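Local coordinates for protein yjcS (Bacillus subtilis, PDB 1Q8B) that is of unknown function but carries an antibiotic biosynthesis monooxygenase domain, and may therefore catalyse oxidation of a small organic substrate, at residues A[20-25]-A[91-96]; A[30-35]-A[53-58]; A[13-18]-A[66-71]. All coordinates share one frame; numbering follows the deposited sequence.

Interaction 1 of 3, residues A[20-25]-A[91-96]; sequences LKIISD and ELTEVE
The carboxylate of Glu94 has Ile23 over one face: the methyl CG2 of Ile23 sits 3.8 Å from CD of Glu94, almost straight above the plane. From that same side, and well off the plane, a water reaches Glu94 OE2, donating over 3.3 Å; it also accepts from Lys21 NZ at 2.6 Å, so it links two charged ends too far apart for a salt bridge. Lys21 and Glu94 run side by side, both extended beyond CG, although Glu94 starts with CG between its backbone N and carbonyl carbon (chi1 59°). Between them the backbones pair twice. Lys21 N meets Glu94 O at 2.8 Å, nearly in line with the C=O bond (176°), and Glu94 N returns to Lys21 O at 3.1 Å. Past this pair Leu92 O takes the N-H of Ile23 at 2.9 Å, with Ser24 N adding a weak bond as the chain leaves the strand. On the other face of the sheet, Leu20 divides its branches: CD2 touches Val95 CG2 at 3.6 Å, while CD1 reaches Thr93 OG1 at 3.5 Å. Phe35 of helix 28-42 packs on Leu20 and Thr93 here, making this the helix-covered face, with Lys21 and Glu94 on the other, exposed here. It is antiparallel pairing of the first and last strands, as expected of a ferredoxin-like alpha+beta sheet.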
loop_
_atom_site.group_PDB
_atom_site.type_symbol
_atom_site.label_atom_id
_atom_site.label_comp_id
_atom_site.label_asym_id
_atom_site.label_seq_id
_atom_site.Cartn_x
_atom_site.Cartn_y
_atom_site.Cartn_z
ATOM N N LEU A 20 -9.781 -15.285 -3.969
ATOM C CA LEU A 20 -8.379 -15.656 -3.921
ATOM C C LEU A 20 -8.198 -17.160 -4.067
ATOM O O LEU A 20 -8.953 -17.952 -3.499
ATOM C CB LEU A 20 -7.748 -15.240 -2.590
ATOM C CG LEU A 20 -7.811 -13.794 -2.103
ATOM C CD1 LEU A 20 -6.946 -13.665 -0.861
ATOM C CD2 LEU A 20 -7.321 -12.847 -3.181
ATOM N N LYS A 21 -7.190 -17.550 -4.833
ATOM C CA LYS A 21 -6.880 -18.955 -5.000
ATOM C C LYS A 21 -5.736 -19.244 -4.021
ATOM O O LYS A 21 -4.730 -18.533 -4.020
ATOM C CB LYS A 21 -6.429 -19.231 -6.435
ATOM C CG LYS A 21 -6.226 -20.707 -6.727
ATOM C CD LYS A 21 -5.446 -20.913 -7.999
ATOM C CE LYS A 21 -5.069 -22.369 -8.147
ATOM N NZ LYS A 21 -4.148 -22.565 -9.295
ATOM N N ILE A 22 -5.895 -20.254 -3.168
ATOM C CA ILE A 22 -4.832 -20.599 -2.222
ATOM C C ILE A 22 -3.803 -21.456 -2.955
ATOM O O ILE A 22 -4.132 -22.508 -3.500
ATOM C CB ILE A 22 -5.364 -21.407 -1.008
ATOM C CG1 ILE A 22 -6.355 -20.572 -0.203
ATOM C CG2 ILE A 22 -4.210 -21.811 -0.102
ATOM C CD1 ILE A 22 -7.117 -21.370 0.832
ATOM N N ILE A 23 -2.560 -20.992 -2.983
ATOM C CA ILE A 23 -1.490 -21.724 -3.649
ATOM C C ILE A 23 -0.578 -22.380 -2.617
ATOM O O ILE A 23 0.353 -23.103 -2.962
ATOM C CB ILE A 23 -0.674 -20.791 -4.569
ATOM C CG1 ILE A 23 -0.112 -19.613 -3.768
ATOM C CG2 ILE A 23 -1.564 -20.295 -5.710
ATOM C CD1 ILE A 23 0.642 -18.593 -4.616
ATOM N N SER A 24 -0.857 -22.114 -1.345
ATOM C CA SER A 24 -0.107 -22.690 -0.238
ATOM C C SER A 24 -0.696 -24.070 0.046
ATOM O O SER A 24 -1.841 -24.346 -0.314
ATOM C CB SER A 24 -0.249 -21.810 1.003
ATOM O OG SER A 24 0.191 -22.488 2.166
ATOM N N ASP A 25 0.080 -24.937 0.684
ATOM C CA ASP A 25 -0.410 -26.272 1.010
ATOM C C ASP A 25 -0.695 -26.375 2.501
ATOM O O ASP A 25 -0.891 -27.465 3.033
ATOM C CB ASP A 25 0.606 -27.345 0.588
ATOM C CG ASP A 25 1.923 -27.249 1.348
ATOM O OD1 ASP A 25 2.865 -27.989 0.987
ATOM O OD2 ASP A 25 2.021 -26.443 2.302
ATOM N N GLU A 91 3.022 -15.631 0.765
ATOM C CA GLU A 91 2.660 -16.222 -0.517
ATOM C C GLU A 91 1.635 -17.336 -0.358
ATOM O O GLU A 91 1.816 -18.431 -0.887
ATOM C CB GLU A 91 3.906 -16.786 -1.192
ATOM C CG GLU A 91 5.029 -15.790 -1.341
ATOM C CD GLU A 91 6.344 -16.457 -1.694
ATOM O OE1 GLU A 91 7.343 -15.731 -1.883
ATOM O OE2 GLU A 91 6.382 -17.707 -1.779
ATOM N N LEU A 92 0.556 -17.054 0.357
ATOM C CA LEU A 92 -0.481 -18.050 0.591
ATOM C C LEU A 92 -1.514 -18.084 -0.523
ATOM O O LEU A 92 -2.141 -19.115 -0.765
ATOM C CB LEU A 92 -1.187 -17.752 1.911
ATOM C CG LEU A 92 -0.295 -17.706 3.154
ATOM C CD1 LEU A 92 -1.066 -17.098 4.327
ATOM C CD2 LEU A 92 0.199 -19.117 3.467
ATOM N N THR A 93 -1.677 -16.956 -1.208
ATOM C CA THR A 93 -2.674 -16.842 -2.269
ATOM C C THR A 93 -2.234 -15.990 -3.458
ATOM O O THR A 93 -1.141 -15.431 -3.490
ATOM C CB THR A 93 -3.961 -16.159 -1.736
ATOM O OG1 THR A 93 -3.630 -14.840 -1.272
ATOM C CG2 THR A 93 -4.574 -16.945 -0.586
ATOM N N GLU A 94 -3.132 -15.917 -4.432
ATOM C CA GLU A 94 -2.989 -15.087 -5.619
ATOM C C GLU A 94 -4.446 -14.808 -5.980
ATOM O O GLU A 94 -5.324 -15.620 -5.674
ATOM C CB GLU A 94 -2.243 -15.807 -6.760
ATOM C CG GLU A 94 -2.846 -17.090 -7.273
ATOM C CD GLU A 94 -2.018 -17.695 -8.395
ATOM O OE1 GLU A 94 -0.776 -17.558 -8.366
ATOM O OE2 GLU A 94 -2.599 -18.321 -9.301
ATOM N N VAL A 95 -4.717 -13.651 -6.577
ATOM C CA VAL A 95 -6.085 -13.302 -6.949
ATOM C C VAL A 95 -6.497 -14.034 -8.221
ATOM O O VAL A 95 -5.797 -13.982 -9.229
ATOM C CB VAL A 95 -6.230 -11.777 -7.178
ATOM C CG1 VAL A 95 -7.644 -11.444 -7.624
ATOM C CG2 VAL A 95 -5.895 -11.034 -5.904
ATOM N N GLU A 96 -7.630 -14.728 -8.162
ATOM C CA GLU A 96 -8.138 -15.462 -9.313
ATOM C C GLU A 96 -9.001 -14.510 -10.137
ATOM O O GLU A 96 -8.876 -14.442 -11.359
ATOM C CB GLU A 96 -8.957 -16.672 -8.860
ATOM C CG GLU A 96 -9.215 -17.665 -9.974
ATOM C CD GLU A 96 -9.891 -18.927 -9.486
ATOM O OE1 GLU A 96 -11.107 -18.885 -9.193
ATOM O OE2 GLU A 96 -9.198 -19.963 -9.388
HETATM O O HOH W 1 -1.797 -21.479 -9.602
#

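Interaction 2 of 3, residues A[30-35]-A[53-58]; sequences EIMKEF and AYPLEP
This contact belongs to the split beta-alpha-beta unit in which helix 28-42 connects strand 13-22 to strand 48-55, with strand 62-69 lying between those two in the sheet. The helix runs almost antiparallel to the strand it leads into, their local axes at 168° and 8.8 Å apart. Met32, modelled as selenomethionine, does most of the touching. Its chain folds back on itself at chi2 (-50°) and chi3 (-53°), which lays the selenium and the terminal methyl against the strand instead of sending them straight out from the helix. CE lies 3.8 Å from Ala53 O and 3.9 Å from Pro55 CD, over the backbone of residues 53 to 55. SE also approaches Pro55 CD, at 3.9 Å, and CG meets the proline ring farther round, at CB and CG. One turn on, Phe35 brings CD2 to 4.2 Å from Ala53 CB, an oblique approach, with Ile31 O in the plane of its ring at an edge. The small alanine side chain thus faces both Met32 and Phe35. Polar atoms of Ala53 are bonded to the same helix farther along: its O accepts from Lys36 NZ and its N donates to Glu39 OE2. Ile63 of the neighbouring strand continues the apolar layer under Phe35. Such a layer on the helix-covered sheet face is the core of ferredoxin-like folds.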
loop_
_atom_site.group_PDB
_atom_site.type_symbol
_atom_site.label_atom_id
_atom_site.label_comp_id
_atom_site.label_asym_id
_atom_site.label_seq_id
_atom_site.Cartn_x
_atom_site.Cartn_y
_atom_site.Cartn_z
ATOM N N GLU A 30 -5.339 -22.737 9.461
ATOM C CA GLU A 30 -4.148 -21.951 9.750
ATOM C C GLU A 30 -4.156 -20.714 8.860
ATOM O O GLU A 30 -3.912 -19.594 9.322
ATOM C CB GLU A 30 -2.883 -22.765 9.470
ATOM C CG GLU A 30 -2.681 -23.983 10.362
ATOM C CD GLU A 30 -1.342 -24.678 10.109
ATOM O OE1 GLU A 30 -1.093 -25.735 10.731
ATOM O OE2 GLU A 30 -0.534 -24.169 9.293
ATOM N N ILE A 31 -4.439 -20.929 7.579
ATOM C CA ILE A 31 -4.485 -19.840 6.616
ATOM C C ILE A 31 -5.539 -18.810 7.000
ATOM O O ILE A 31 -5.269 -17.610 7.000
ATOM C CB ILE A 31 -4.775 -20.371 5.188
ATOM C CG1 ILE A 31 -3.604 -21.245 4.712
ATOM C CG2 ILE A 31 -5.015 -19.198 4.233
ATOM C CD1 ILE A 31 -3.866 -22.003 3.417
HETATM N N MSE A 32 -6.736 -19.272 7.346
HETATM C CA MSE A 32 -7.797 -18.349 7.722
HETATM C C MSE A 32 -7.473 -17.519 8.956
HETATM O O MSE A 32 -7.938 -16.391 9.074
HETATM C CB MSE A 32 -9.119 -19.091 7.915
HETATM C CG MSE A 32 -9.807 -19.447 6.607
HETATM SE SE MSE A 32 -9.971 -17.918 5.381
HETATM C CE MSE A 32 -10.826 -16.646 6.570
ATOM N N LYS A 33 -6.682 -18.064 9.878
ATOM C CA LYS A 33 -6.314 -17.307 11.074
ATOM C C LYS A 33 -5.513 -16.081 10.669
ATOM O O LYS A 33 -5.662 -15.009 11.255
ATOM C CB LYS A 33 -5.490 -18.164 12.036
ATOM C CG LYS A 33 -6.328 -19.119 12.866
ATOM C CD LYS A 33 -5.469 -19.901 13.848
ATOM C CE LYS A 33 -6.332 -20.732 14.793
ATOM N NZ LYS A 33 -7.218 -21.690 14.068
ATOM N N GLU A 34 -4.664 -16.244 9.658
ATOM C CA GLU A 34 -3.852 -15.141 9.161
ATOM C C GLU A 34 -4.757 -14.107 8.522
ATOM O O GLU A 34 -4.538 -12.903 8.665
ATOM C CB GLU A 34 -2.823 -15.638 8.144
ATOM C CG GLU A 34 -1.592 -16.223 8.791
ATOM C CD GLU A 34 -0.938 -15.239 9.752
ATOM O OE1 GLU A 34 -0.394 -14.214 9.284
ATOM O OE2 GLU A 34 -0.981 -15.487 10.977
ATOM N N PHE A 35 -5.782 -14.578 7.817
ATOM C CA PHE A 35 -6.710 -13.655 7.187
ATOM C C PHE A 35 -7.597 -12.957 8.217
ATOM O O PHE A 35 -8.018 -11.821 8.010
ATOM C CB PHE A 35 -7.540 -14.376 6.122
ATOM C CG PHE A 35 -6.848 -14.459 4.793
ATOM C CD1 PHE A 35 -5.855 -15.401 4.565
ATOM C CD2 PHE A 35 -7.124 -13.531 3.799
ATOM C CE1 PHE A 35 -5.147 -15.411 3.377
ATOM C CE2 PHE A 35 -6.423 -13.535 2.610
ATOM C CZ PHE A 35 -5.432 -14.473 2.399
ATOM N N ALA A 53 -13.147 -11.443 5.234
ATOM C CA ALA A 53 -12.608 -12.581 4.508
ATOM C C ALA A 53 -13.246 -13.870 5.022
ATOM O O ALA A 53 -13.483 -14.009 6.222
ATOM C CB ALA A 53 -11.092 -12.642 4.688
ATOM N N TYR A 54 -13.534 -14.803 4.114
ATOM C CA TYR A 54 -14.116 -16.072 4.512
ATOM C C TYR A 54 -13.792 -17.124 3.460
ATOM O O TYR A 54 -13.642 -16.816 2.277
ATOM C CB TYR A 54 -15.630 -15.929 4.726
ATOM C CG TYR A 54 -16.456 -15.925 3.469
ATOM C CD1 TYR A 54 -16.850 -17.120 2.866
ATOM C CD2 TYR A 54 -16.857 -14.726 2.889
ATOM C CE1 TYR A 54 -17.633 -17.123 1.707
ATOM C CE2 TYR A 54 -17.634 -14.712 1.741
ATOM C CZ TYR A 54 -18.020 -15.913 1.150
ATOM O OH TYR A 54 -18.784 -15.890 0.004
ATOM N N PRO A 55 -13.675 -18.391 3.885
ATOM C CA PRO A 55 -13.353 -19.488 2.966
ATOM C C PRO A 55 -14.537 -20.104 2.243
ATOM O O PRO A 55 -15.630 -20.209 2.802
ATOM C CB PRO A 55 -12.682 -20.500 3.884
ATOM C CG PRO A 55 -13.537 -20.386 5.134
ATOM C CD PRO A 55 -13.746 -18.872 5.282
ATOM N N LEU A 56 -14.316 -20.500 0.991
ATOM C CA LEU A 56 -15.352 -21.189 0.228
ATOM C C LEU A 56 -15.259 -22.613 0.791
ATOM O O LEU A 56 -14.580 -22.826 1.793
ATOM C CB LEU A 56 -15.030 -21.198 -1.276
ATOM C CG LEU A 56 -15.187 -19.908 -2.094
ATOM C CD1 LEU A 56 -16.608 -19.392 -1.977
ATOM C CD2 LEU A 56 -14.215 -18.856 -1.599
ATOM N N GLU A 57 -15.921 -23.583 0.168
ATOM C CA GLU A 57 -15.848 -24.959 0.669
ATOM C C GLU A 57 -14.394 -25.409 0.643
ATOM O O GLU A 57 -13.638 -25.066 -0.270
ATOM C CB GLU A 57 -16.711 -25.901 -0.177
ATOM C CG GLU A 57 -18.201 -25.645 -0.027
ATOM C CD GLU A 57 -18.692 -25.863 1.397
ATOM O OE1 GLU A 57 -19.822 -25.438 1.717
ATOM O OE2 GLU A 57 -17.954 -26.469 2.202
ATOM N N PRO A 58 -13.978 -26.176 1.655
ATOM C CA PRO A 58 -12.606 -26.671 1.759
ATOM C C PRO A 58 -12.014 -27.200 0.456
ATOM O O PRO A 58 -10.901 -26.837 0.084
ATOM C CB PRO A 58 -12.718 -27.744 2.833
ATOM C CG PRO A 58 -13.762 -27.166 3.740
ATOM C CD PRO A 58 -14.806 -26.682 2.764
#

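Interaction 3 of 3, residues A[13-18]-A[66-71]; sequences MHYITA and WEIWEN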
loop_
_atom_site.group_PDB
_atom_site.type_symbol
_atom_site.label_atom_id
_atom_site.label_comp_id
_atom_site.label_asym_id
_atom_site.label_seq_id
_atom_site.Cartn_x
_atom_site.Cartn_y
_atom_site.Cartn_z
HETATM N N MSE A 13 -18.282 5.507 -2.620
HETATM C CA MSE A 13 -17.499 4.431 -2.008
HETATM C C MSE A 13 -16.910 3.522 -3.082
HETATM O O MSE A 13 -17.474 3.378 -4.171
HETATM C CB MSE A 13 -18.372 3.584 -1.078
HETATM C CG MSE A 13 -19.045 4.359 0.038
HETATM SE SE MSE A 13 -20.332 3.265 1.009
HETATM C CE MSE A 13 -21.784 3.312 -0.279
ATOM N N HIS A 14 -15.775 2.906 -2.767
ATOM C CA HIS A 14 -15.113 2.012 -3.698
ATOM C C HIS A 14 -15.295 0.584 -3.217
ATOM O O HIS A 14 -14.730 0.186 -2.193
ATOM C CB HIS A 14 -13.626 2.342 -3.795
ATOM C CG HIS A 14 -12.928 1.648 -4.922
ATOM N ND1 HIS A 14 -12.015 0.635 -4.723
ATOM C CD2 HIS A 14 -13.008 1.824 -6.263
ATOM C CE1 HIS A 14 -11.559 0.219 -5.893
ATOM N NE2 HIS A 14 -12.146 0.925 -6.843
ATOM N N TYR A 15 -16.094 -0.172 -3.967
ATOM C CA TYR A 15 -16.397 -1.569 -3.659
ATOM C C TYR A 15 -15.506 -2.576 -4.371
ATOM O O TYR A 15 -15.212 -2.439 -5.564
ATOM C CB TYR A 15 -17.839 -1.910 -4.047
ATOM C CG TYR A 15 -18.908 -1.531 -3.051
ATOM C CD1 TYR A 15 -19.376 -0.222 -2.963
ATOM C CD2 TYR A 15 -19.507 -2.507 -2.248
ATOM C CE1 TYR A 15 -20.424 0.104 -2.107
ATOM C CE2 TYR A 15 -20.551 -2.193 -1.388
ATOM C CZ TYR A 15 -21.006 -0.891 -1.323
ATOM O OH TYR A 15 -22.046 -0.582 -0.481
ATOM N N ILE A 16 -15.108 -3.610 -3.642
ATOM C CA ILE A 16 -14.298 -4.662 -4.224
ATOM C C ILE A 16 -14.725 -6.033 -3.731
ATOM O O ILE A 16 -14.909 -6.241 -2.532
ATOM C CB ILE A 16 -12.796 -4.505 -3.894
ATOM C CG1 ILE A 16 -12.222 -3.266 -4.587
ATOM C CG2 ILE A 16 -12.036 -5.750 -4.364
ATOM C CD1 ILE A 16 -10.734 -3.078 -4.358
ATOM N N THR A 17 -14.910 -6.955 -4.671
ATOM C CA THR A 17 -15.235 -8.337 -4.343
ATOM C C THR A 17 -14.151 -9.118 -5.059
ATOM O O THR A 17 -13.944 -8.944 -6.261
ATOM C CB THR A 17 -16.608 -8.779 -4.875
ATOM O OG1 THR A 17 -17.628 -8.034 -4.211
ATOM C CG2 THR A 17 -16.836 -10.271 -4.605
ATOM N N ALA A 18 -13.445 -9.964 -4.324
ATOM C CA ALA A 18 -12.376 -10.727 -4.932
ATOM C C ALA A 18 -12.371 -12.160 -4.446
ATOM O O ALA A 18 -12.786 -12.455 -3.327
ATOM C CB ALA A 18 -11.034 -10.069 -4.626
ATOM N N TRP A 66 -14.768 -9.409 0.727
ATOM C CA TRP A 66 -15.812 -8.400 0.550
ATOM C C TRP A 66 -15.168 -7.129 1.073
ATOM O O TRP A 66 -14.805 -7.073 2.248
ATOM C CB TRP A 66 -17.047 -8.711 1.405
ATOM C CG TRP A 66 -17.853 -9.899 0.956
ATOM C CD1 TRP A 66 -17.787 -10.529 -0.255
ATOM C CD2 TRP A 66 -18.899 -10.553 1.692
ATOM N NE1 TRP A 66 -18.726 -11.529 -0.319
ATOM C CE2 TRP A 66 -19.422 -11.570 0.861
ATOM C CE3 TRP A 66 -19.444 -10.380 2.970
ATOM C CZ2 TRP A 66 -20.468 -12.414 1.269
ATOM C CZ3 TRP A 66 -20.488 -11.220 3.376
ATOM C CH2 TRP A 66 -20.986 -12.223 2.525
ATOM N N GLU A 67 -15.028 -6.114 0.225
ATOM C CA GLU A 67 -14.380 -4.878 0.654
ATOM C C GLU A 67 -15.092 -3.606 0.216
ATOM O O GLU A 67 -15.627 -3.535 -0.889
ATOM C CB GLU A 67 -12.949 -4.823 0.105
ATOM C CG GLU A 67 -12.078 -6.037 0.409
ATOM C CD GLU A 67 -10.765 -6.025 -0.369
ATOM O OE1 GLU A 67 -10.358 -4.949 -0.861
ATOM O OE2 GLU A 67 -10.128 -7.090 -0.482
ATOM N N ILE A 68 -15.094 -2.609 1.097
ATOM C CA ILE A 68 -15.662 -1.295 0.794
ATOM C C ILE A 68 -14.629 -0.270 1.285
ATOM O O ILE A 68 -14.199 -0.315 2.437
ATOM C CB ILE A 68 -17.004 -1.028 1.519
ATOM C CG1 ILE A 68 -18.046 -2.079 1.138
ATOM C CG2 ILE A 68 -17.541 0.342 1.111
ATOM C CD1 ILE A 68 -19.398 -1.834 1.786
ATOM N N TRP A 69 -14.218 0.639 0.409
ATOM C CA TRP A 69 -13.229 1.646 0.778
ATOM C C TRP A 69 -13.748 3.057 0.530
ATOM O O TRP A 69 -14.667 3.256 -0.267
ATOM C CB TRP A 69 -11.940 1.457 -0.027
ATOM C CG TRP A 69 -11.380 0.075 0.016
ATOM C CD1 TRP A 69 -11.686 -0.962 -0.823
ATOM C CD2 TRP A 69 -10.403 -0.427 0.936
ATOM N NE1 TRP A 69 -10.957 -2.075 -0.482
ATOM C CE2 TRP A 69 -10.161 -1.777 0.593
ATOM C CE3 TRP A 69 -9.705 0.134 2.018
ATOM C CZ2 TRP A 69 -9.249 -2.577 1.292
ATOM C CZ3 TRP A 69 -8.800 -0.664 2.711
ATOM C CH2 TRP A 69 -8.582 -2.005 2.344
ATOM N N GLU A 70 -13.149 4.032 1.210
ATOM C CA GLU A 70 -13.527 5.431 1.050
ATOM C C GLU A 70 -13.249 5.867 -0.381
ATOM O O GLU A 70 -13.940 6.725 -0.922
ATOM C CB GLU A 70 -12.719 6.309 1.999
ATOM C CG GLU A 70 -13.058 6.120 3.460
ATOM C CD GLU A 70 -14.382 6.758 3.836
ATOM O OE1 GLU A 70 -15.003 7.418 2.968
ATOM O OE2 GLU A 70 -14.796 6.605 5.006
ATOM N N ASN A 71 -12.233 5.260 -0.988
ATOM C CA ASN A 71 -11.845 5.583 -2.356
ATOM C C ASN A 71 -10.723 4.664 -2.829
ATOM O O ASN A 71 -10.251 3.805 -2.083
ATOM C CB ASN A 71 -11.381 7.032 -2.424
ATOM C CG ASN A 71 -10.396 7.360 -1.335
ATOM O OD1 ASN A 71 -9.308 6.788 -1.268
ATOM N ND2 ASN A 71 -10.777 8.271 -0.460
#
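Ile68 lies alongside Tyr15, pointing the same way, and covers one face of its ring. CG1 of Ile68 stands 3.9 Å from the Tyr15 ring centroid in a CH-pi contact, offset toward the rim, and Ile68 CD1 comes to 3.4 Å from Tyr15 CE2. The other branch, CG2, turns to Met13 CB at 4.0 Å, so Ile68 fills the space between two side chains of the partner strand. On the other face of the sheet, Glu67 and Trp69, two residues apart on one strand, are joined: Trp69 NE1 donates to Glu67 OE1 at 3.0 Å, the oxygen lying in the indole plane and using its anti lone pair. That bond fixes the indole's rotation, and Ile16 CD1 meets it obliquely, 4.0 Å from Trp69 NE1. Trp69 and His14 also pack on Val75 of helix 72-78, while Asn71 N-caps that helix through Ala74 N. Behind these side chains, His14 pairs with Trp69 and Ile16 with Glu67, each through two backbone bonds; the straightest, His14 N to Trp69 O, has 177° at the hydrogen. Two-faced antiparallel pairing of this kind, helix on one side, forms the centre of the ferredoxin-like sheet.

All three contacts build one four-stranded antiparallel sheet, ordered 48-55, 62-69, 13-22, 93-103, and its helix 28-42. Interactions 1 and 3 share strand 13-22, sampling its pairing with 93-103 near its C-terminal end and with 62-69 near its N-terminal end; their centres are about 20 Å apart, on opposite sides of the chain's centre. Interaction 2, its centre about 11 Å from that of interaction 1, joins it through Leu20 and Ile22 packing on Phe35 and Ile31. Its centre lies about 19 Å from that of interaction 3, yet they touch where Tyr54 meets Trp66. Interaction 2 falls within the chain spans of both others, which cross, giving the interleaved topology of the dimeric alpha+beta barrel superfamily.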